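Local structure of glutaredoxin family protein (Xanthomonas campestris, 1TTZ) at residues A[4-9]-A[30-35]; A[57-62]-A[69-74]. The protein is of unknown function but, as a glutaredoxin-like member of the thioredoxin clan, probably takes part in thiol-disulfide redox chemistry. One frame throughout, in Å; residues are numbered along the deposited sequence.

Contact 1. Residues A[4-9]-A[30-35]; sequences TLYQRD and FSVFID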
loop_
_atom_site.group_PDB
_atom_site.type_symbol
_atom_site.label_atom_id
_atom_site.label_comp_id
_atom_site.label_asym_id
_atom_site.label_seq_id
_atom_site.Cartn_x
_atom_site.Cartn_y
_atom_site.Cartn_z
ATOM N N THR A 4 4.954 3.508 2.360
ATOM C CA THR A 4 5.417 2.139 2.508
ATOM C C THR A 4 4.297 1.279 1.950
ATOM O O THR A 4 3.161 1.355 2.417
ATOM C CB THR A 4 5.637 1.743 3.988
ATOM O OG1 THR A 4 6.534 2.666 4.611
ATOM C CG2 THR A 4 6.219 0.342 4.080
ATOM N N LEU A 5 4.603 0.483 0.936
ATOM C CA LEU A 5 3.598 -0.393 0.361
ATOM C C LEU A 5 3.856 -1.825 0.802
ATOM O O LEU A 5 4.813 -2.459 0.356
ATOM C CB LEU A 5 3.612 -0.334 -1.173
ATOM C CG LEU A 5 2.656 -1.351 -1.827
ATOM C CD1 LEU A 5 1.210 -0.912 -1.593
ATOM C CD2 LEU A 5 2.930 -1.472 -3.326
ATOM N N TYR A 6 3.018 -2.327 1.699
ATOM C CA TYR A 6 3.169 -3.696 2.136
ATOM C C TYR A 6 2.475 -4.565 1.093
ATOM O O TYR A 6 1.305 -4.351 0.765
ATOM C CB TYR A 6 2.540 -3.906 3.520
ATOM C CG TYR A 6 3.292 -3.201 4.620
ATOM C CD1 TYR A 6 2.875 -1.959 5.095
ATOM C CD2 TYR A 6 4.447 -3.761 5.164
ATOM C CE1 TYR A 6 3.596 -1.286 6.094
ATOM C CE2 TYR A 6 5.171 -3.099 6.161
ATOM C CZ TYR A 6 4.739 -1.867 6.620
ATOM O OH TYR A 6 5.439 -1.222 7.613
ATOM N N GLN A 7 3.212 -5.522 0.549
ATOM C CA GLN A 7 2.655 -6.425 -0.442
ATOM C C GLN A 7 3.301 -7.796 -0.343
ATOM O O GLN A 7 4.206 -8.010 0.461
ATOM C CB GLN A 7 2.836 -5.858 -1.857
ATOM C CG GLN A 7 4.272 -5.633 -2.313
ATOM C CD GLN A 7 4.354 -5.109 -3.744
ATOM O OE1 GLN A 7 3.805 -5.705 -4.670
ATOM N NE2 GLN A 7 5.047 -3.988 -3.927
ATOM N N ARG A 8 2.808 -8.734 -1.139
ATOM C CA ARG A 8 3.367 -10.076 -1.150
ATOM C C ARG A 8 3.705 -10.387 -2.596
ATOM O O ARG A 8 3.144 -9.778 -3.510
ATOM C CB ARG A 8 2.358 -11.104 -0.611
ATOM C CG ARG A 8 1.144 -11.294 -1.507
ATOM C CD ARG A 8 0.386 -12.590 -1.232
ATOM N NE ARG A 8 -0.329 -12.596 0.043
ATOM C CZ ARG A 8 0.193 -12.995 1.198
ATOM N NH1 ARG A 8 1.449 -13.426 1.248
ATOM N NH2 ARG A 8 -0.546 -12.971 2.303
ATOM N N ASP A 9 4.624 -11.322 -2.808
ATOM C CA ASP A 9 5.014 -11.700 -4.163
ATOM C C ASP A 9 3.905 -12.471 -4.868
ATOM O O ASP A 9 3.105 -13.154 -4.229
ATOM C CB ASP A 9 6.286 -12.551 -4.140
ATOM C CG ASP A 9 7.529 -11.732 -3.857
ATOM O OD1 ASP A 9 7.810 -10.801 -4.641
ATOM O OD2 ASP A 9 8.223 -12.017 -2.855
ATOM N N PHE A 30 8.212 2.866 -0.994
ATOM C CA PHE A 30 9.098 1.711 -0.946
ATOM C C PHE A 30 8.287 0.486 -0.569
ATOM O O PHE A 30 7.446 0.540 0.327
ATOM C CB PHE A 30 10.212 1.930 0.080
ATOM C CG PHE A 30 11.163 3.017 -0.298
ATOM C CD1 PHE A 30 11.987 2.878 -1.422
ATOM C CD2 PHE A 30 11.221 4.197 0.443
ATOM C CE1 PHE A 30 12.856 3.903 -1.806
ATOM C CE2 PHE A 30 12.086 5.227 0.066
ATOM C CZ PHE A 30 12.903 5.079 -1.059
ATOM N N SER A 31 8.542 -0.615 -1.258
ATOM C CA SER A 31 7.835 -1.856 -1.002
ATOM C C SER A 31 8.487 -2.687 0.091
ATOM O O SER A 31 9.707 -2.755 0.195
ATOM C CB SER A 31 7.770 -2.706 -2.277
ATOM O OG SER A 31 6.854 -2.173 -3.210
ATOM N N VAL A 32 7.651 -3.308 0.910
ATOM C CA VAL A 32 8.106 -4.198 1.961
ATOM C C VAL A 32 7.292 -5.461 1.729
ATOM O O VAL A 32 6.070 -5.444 1.840
ATOM C CB VAL A 32 7.811 -3.644 3.372
ATOM C CG1 VAL A 32 8.149 -4.697 4.427
ATOM C CG2 VAL A 32 8.631 -2.403 3.626
ATOM N N PHE A 33 7.972 -6.542 1.364
ATOM C CA PHE A 33 7.318 -7.820 1.110
ATOM C C PHE A 33 7.199 -8.627 2.390
ATOM O O PHE A 33 8.194 -8.913 3.046
ATOM C CB PHE A 33 8.104 -8.581 0.052
ATOM C CG PHE A 33 8.030 -7.947 -1.294
ATOM C CD1 PHE A 33 6.961 -8.223 -2.140
ATOM C CD2 PHE A 33 8.994 -7.022 -1.699
ATOM C CE1 PHE A 33 6.845 -7.586 -3.381
ATOM C CE2 PHE A 33 8.889 -6.376 -2.940
ATOM C CZ PHE A 33 7.808 -6.661 -3.779
ATOM N N ILE A 34 5.969 -9.002 2.724
ATOM C CA ILE A 34 5.666 -9.733 3.950
ATOM C C ILE A 34 5.948 -11.229 3.906
ATOM O O ILE A 34 6.018 -11.880 4.944
ATOM C CB ILE A 34 4.177 -9.551 4.319
ATOM C CG1 ILE A 34 3.303 -10.235 3.263
ATOM C CG2 ILE A 34 3.826 -8.071 4.361
ATOM C CD1 ILE A 34 1.827 -10.309 3.616
ATOM N N ASP A 35 6.093 -11.763 2.702
ATOM C CA ASP A 35 6.324 -13.187 2.496
ATOM C C ASP A 35 7.162 -13.927 3.533
ATOM O O ASP A 35 6.698 -14.899 4.126
ATOM C CB ASP A 35 6.906 -13.395 1.101
ATOM C CG ASP A 35 5.947 -12.965 0.012
ATOM O OD1 ASP A 35 4.981 -13.708 -0.262
ATOM O OD2 ASP A 35 6.145 -11.874 -0.559
#
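The neighbouring parallel strand takes both backbone polar groups of Leu5: its N-H goes to Phe30 O at 2.9 Å, and its carbonyl accepts from Val32 N. Two residues on, Gln7 N donates to Val32 O and Gln7 O takes Ile34 N. The outward-turned backbone groups of the central strand are paired too, Thr4 with Arg52 and Tyr6 with Val50. On the face of the sheet that carries Leu5 and Gln7, Gln7 NE2 reaches Ser31 OG at 2.7 Å, a weak bond because the angle at hydrogen is only 127°. With chi1 at 61°, CG of Gln7 lies between N and the carbonyl carbon, and the chain runs alongside Phe33, where Gln7 CG meets Phe33 CE1 at 3.4 Å; a long chain suits this place, combining apolar methylenes with a polar end. On the face with Thr4 and Tyr6, Tyr6 lies beside Val32, Tyr6 CE2 to Val32 CG1 3.8 Å. Beyond the strands, Asp35 OD2 accepts Asp9 N at 2.8 Å through its syn lone pair. The salt bridge from Arg8 NH1 to Asp35 OD1 is long, 3.9 Å; Glu41 and the carbonyl of Gly45 are the stronger partners of this guanidinium. Helix 12-23 links the two strands, making the beta-alpha-beta unit that opens a thioredoxin fold.

Contact 2. Residues A[57-62]-A[69-74]; sequences RELDWP and RAWLDA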
loop_
_atom_site.group_PDB
_atom_site.type_symbol
_atom_site.label_atom_id
_atom_site.label_comp_id
_atom_site.label_asym_id
_atom_site.label_seq_id
_atom_site.Cartn_x
_atom_site.Cartn_y
_atom_site.Cartn_z
ATOM N N ARG A 57 -0.715 6.281 9.231
ATOM C CA ARG A 57 -2.053 6.025 8.703
ATOM C C ARG A 57 -1.941 4.913 7.682
ATOM O O ARG A 57 -0.910 4.771 7.029
ATOM C CB ARG A 57 -2.624 7.260 8.008
ATOM C CG ARG A 57 -2.997 8.423 8.908
ATOM C CD ARG A 57 -3.779 9.452 8.091
ATOM N NE ARG A 57 -3.053 9.791 6.873
ATOM C CZ ARG A 57 -3.619 10.087 5.709
ATOM N NH1 ARG A 57 -4.939 10.092 5.583
ATOM N NH2 ARG A 57 -2.854 10.368 4.665
ATOM N N GLU A 58 -2.996 4.125 7.537
ATOM C CA GLU A 58 -2.978 3.033 6.579
ATOM C C GLU A 58 -4.235 2.970 5.714
ATOM O O GLU A 58 -5.341 3.281 6.162
ATOM C CB GLU A 58 -2.740 1.699 7.306
ATOM C CG GLU A 58 -1.295 1.522 7.792
ATOM C CD GLU A 58 -1.021 0.157 8.406
ATOM O OE1 GLU A 58 0.168 -0.163 8.628
ATOM O OE2 GLU A 58 -1.986 -0.595 8.672
ATOM N N LEU A 59 -4.034 2.590 4.456
ATOM C CA LEU A 59 -5.110 2.470 3.480
ATOM C C LEU A 59 -5.064 1.035 2.972
ATOM O O LEU A 59 -4.060 0.616 2.387
ATOM C CB LEU A 59 -4.868 3.427 2.314
ATOM C CG LEU A 59 -5.989 3.550 1.280
ATOM C CD1 LEU A 59 -7.206 4.207 1.921
ATOM C CD2 LEU A 59 -5.495 4.378 0.095
ATOM N N ASP A 60 -6.137 0.285 3.199
ATOM C CA ASP A 60 -6.199 -1.109 2.770
ATOM C C ASP A 60 -6.872 -1.275 1.418
ATOM O O ASP A 60 -7.781 -0.529 1.078
ATOM C CB ASP A 60 -6.968 -1.954 3.788
ATOM C CG ASP A 60 -6.259 -2.068 5.124
ATOM O OD1 ASP A 60 -6.790 -2.772 6.008
ATOM O OD2 ASP A 60 -5.184 -1.461 5.295
ATOM N N TRP A 61 -6.415 -2.261 0.649
ATOM C CA TRP A 61 -7.006 -2.551 -0.645
ATOM C C TRP A 61 -8.473 -2.901 -0.375
ATOM O O TRP A 61 -8.798 -3.448 0.680
ATOM C CB TRP A 61 -6.293 -3.742 -1.282
ATOM C CG TRP A 61 -6.796 -4.043 -2.653
ATOM C CD1 TRP A 61 -7.680 -5.017 -3.010
ATOM C CD2 TRP A 61 -6.467 -3.336 -3.850
ATOM N NE1 TRP A 61 -7.921 -4.960 -4.366
ATOM C CE2 TRP A 61 -7.186 -3.934 -4.905
ATOM C CE3 TRP A 61 -5.630 -2.248 -4.135
ATOM C CZ2 TRP A 61 -7.092 -3.481 -6.228
ATOM C CZ3 TRP A 61 -5.539 -1.795 -5.452
ATOM C CH2 TRP A 61 -6.264 -2.411 -6.478
ATOM N N PRO A 62 -9.380 -2.598 -1.318
ATOM C CA PRO A 62 -9.152 -1.957 -2.612
ATOM C C PRO A 62 -9.135 -0.431 -2.583
ATOM O O PRO A 62 -9.782 0.204 -1.749
ATOM C CB PRO A 62 -10.319 -2.467 -3.438
ATOM C CG PRO A 62 -11.434 -2.405 -2.439
ATOM C CD PRO A 62 -10.792 -3.022 -1.197
ATOM N N ARG A 69 -5.414 9.186 -4.085
ATOM C CA ARG A 69 -5.071 10.602 -4.122
ATOM C C ARG A 69 -5.801 11.367 -3.019
ATOM O O ARG A 69 -5.227 12.262 -2.398
ATOM C CB ARG A 69 -5.391 11.180 -5.510
ATOM C CG ARG A 69 -5.333 12.707 -5.623
ATOM C CD ARG A 69 -4.123 13.317 -4.919
ATOM N NE ARG A 69 -2.856 12.805 -5.419
ATOM C CZ ARG A 69 -1.683 13.014 -4.829
ATOM N NH1 ARG A 69 -1.611 13.730 -3.710
ATOM N NH2 ARG A 69 -0.579 12.498 -5.353
ATOM N N ALA A 70 -7.053 11.005 -2.760
ATOM C CA ALA A 70 -7.823 11.671 -1.711
ATOM C C ALA A 70 -7.261 11.321 -0.329
ATOM O O ALA A 70 -7.166 12.174 0.551
ATOM C CB ALA A 70 -9.302 11.267 -1.796
ATOM N N TRP A 71 -6.892 10.059 -0.139
ATOM C CA TRP A 71 -6.344 9.627 1.137
ATOM C C TRP A 71 -5.085 10.431 1.432
ATOM O O TRP A 71 -4.904 10.938 2.537
ATOM C CB TRP A 71 -6.023 8.136 1.087
ATOM C CG TRP A 71 -5.355 7.614 2.322
ATOM C CD1 TRP A 71 -5.918 7.437 3.552
ATOM C CD2 TRP A 71 -3.998 7.179 2.433
ATOM N NE1 TRP A 71 -4.993 6.914 4.425
ATOM C CE2 TRP A 71 -3.802 6.746 3.761
ATOM C CE3 TRP A 71 -2.924 7.109 1.535
ATOM C CZ2 TRP A 71 -2.573 6.249 4.214
ATOM C CZ3 TRP A 71 -1.700 6.611 1.984
ATOM C CH2 TRP A 71 -1.538 6.188 3.312
ATOM N N LEU A 72 -4.223 10.552 0.432
ATOM C CA LEU A 72 -2.987 11.313 0.580
ATOM C C LEU A 72 -3.268 12.775 0.941
ATOM O O LEU A 72 -2.660 13.328 1.859
ATOM C CB LEU A 72 -2.189 11.269 -0.719
ATOM C CG LEU A 72 -1.636 9.910 -1.134
ATOM C CD1 LEU A 72 -1.066 10.004 -2.537
ATOM C CD2 LEU A 72 -0.568 9.472 -0.145
ATOM N N ASP A 73 -4.194 13.395 0.217
ATOM C CA ASP A 73 -4.524 14.795 0.457
ATOM C C ASP A 73 -5.281 15.031 1.748
ATOM O O ASP A 73 -5.428 16.170 2.180
ATOM C CB ASP A 73 -5.346 15.359 -0.699
ATOM C CG ASP A 73 -4.591 15.360 -2.003
ATOM O OD1 ASP A 73 -3.342 15.322 -1.970
ATOM O OD2 ASP A 73 -5.246 15.414 -3.060
ATOM N N ALA A 74 -5.769 13.959 2.357
ATOM C CA ALA A 74 -6.522 14.068 3.599
ATOM C C ALA A 74 -5.597 14.077 4.816
ATOM O O ALA A 74 -6.055 14.236 5.946
ATOM C CB ALA A 74 -7.520 12.916 3.704
HETATM O O HOH W 1 -6.141 6.197 7.190
#
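The indole of Trp71 lies between Leu59 on one face and the guanidinium of Arg57 on the opposite one, while a water and the backbone carbon of Arg57 sit at its edge. Here the last helix of the thioredoxin-like fold, 65-73, packs against an edge strand of the sheet, 58-60. The Arg57 guanidinium stacks flat on the indole, its plane turned 17° from that of the ring and the two centres 4.0 Å apart, a cation-pi arrangement in which CZ stands over the five-membered ring. From the other side Leu59 CB makes a CH-pi contact 3.9 Å from the centroid of the same ring, and its methyls spread over the pyrrole side, Leu59 CD1 lying 3.8 Å from Trp71 CD1. A broad, flat side chain suits this position because it can meet an aliphatic group and a cation at once. Arg57 is bent at chi3 (-51°), which folds the guanidinium back over the ring and lets its end grip the helix: NH1 and NH2 both donate to Trp71 O, which lies in the guanidinium plane. That carbonyl also receives Ala74 N, so three donors converge on one oxygen at the end of the helix. Arg57 NE is taken up by Asp53 in a salt bridge, which probably helps hold the group in place and balance its charge. At the indole edge, Trp71 NE1 donates to a water 3.1 Å away, and the same water donates a hydrogen bond to Glu58 O at 3.2 Å.

Contact 1 and contact 2 lie toward opposite edges of one four-stranded sheet, with centres about 16 Å apart on opposite sides of the middle of the chain. Their nearest atoms come within about 4 Å without touching. Strand 50-52 lies between them, pairing with strand 3-7 on one side and strand 58-60 on the other. Tyr44 provides another connection: its ring stacks on Tyr6 of contact 1, and its hydroxyl bonds to Glu58 of contact 2. Contact 1 is close to the presumed redox site, since Gln7 touches Cys14 of a CxxC pattern starting helix 12-23. Trp61, which follows strand 58-60 and takes no part in contact 2 itself, packs on Leu13 and Gln16 of the same helix.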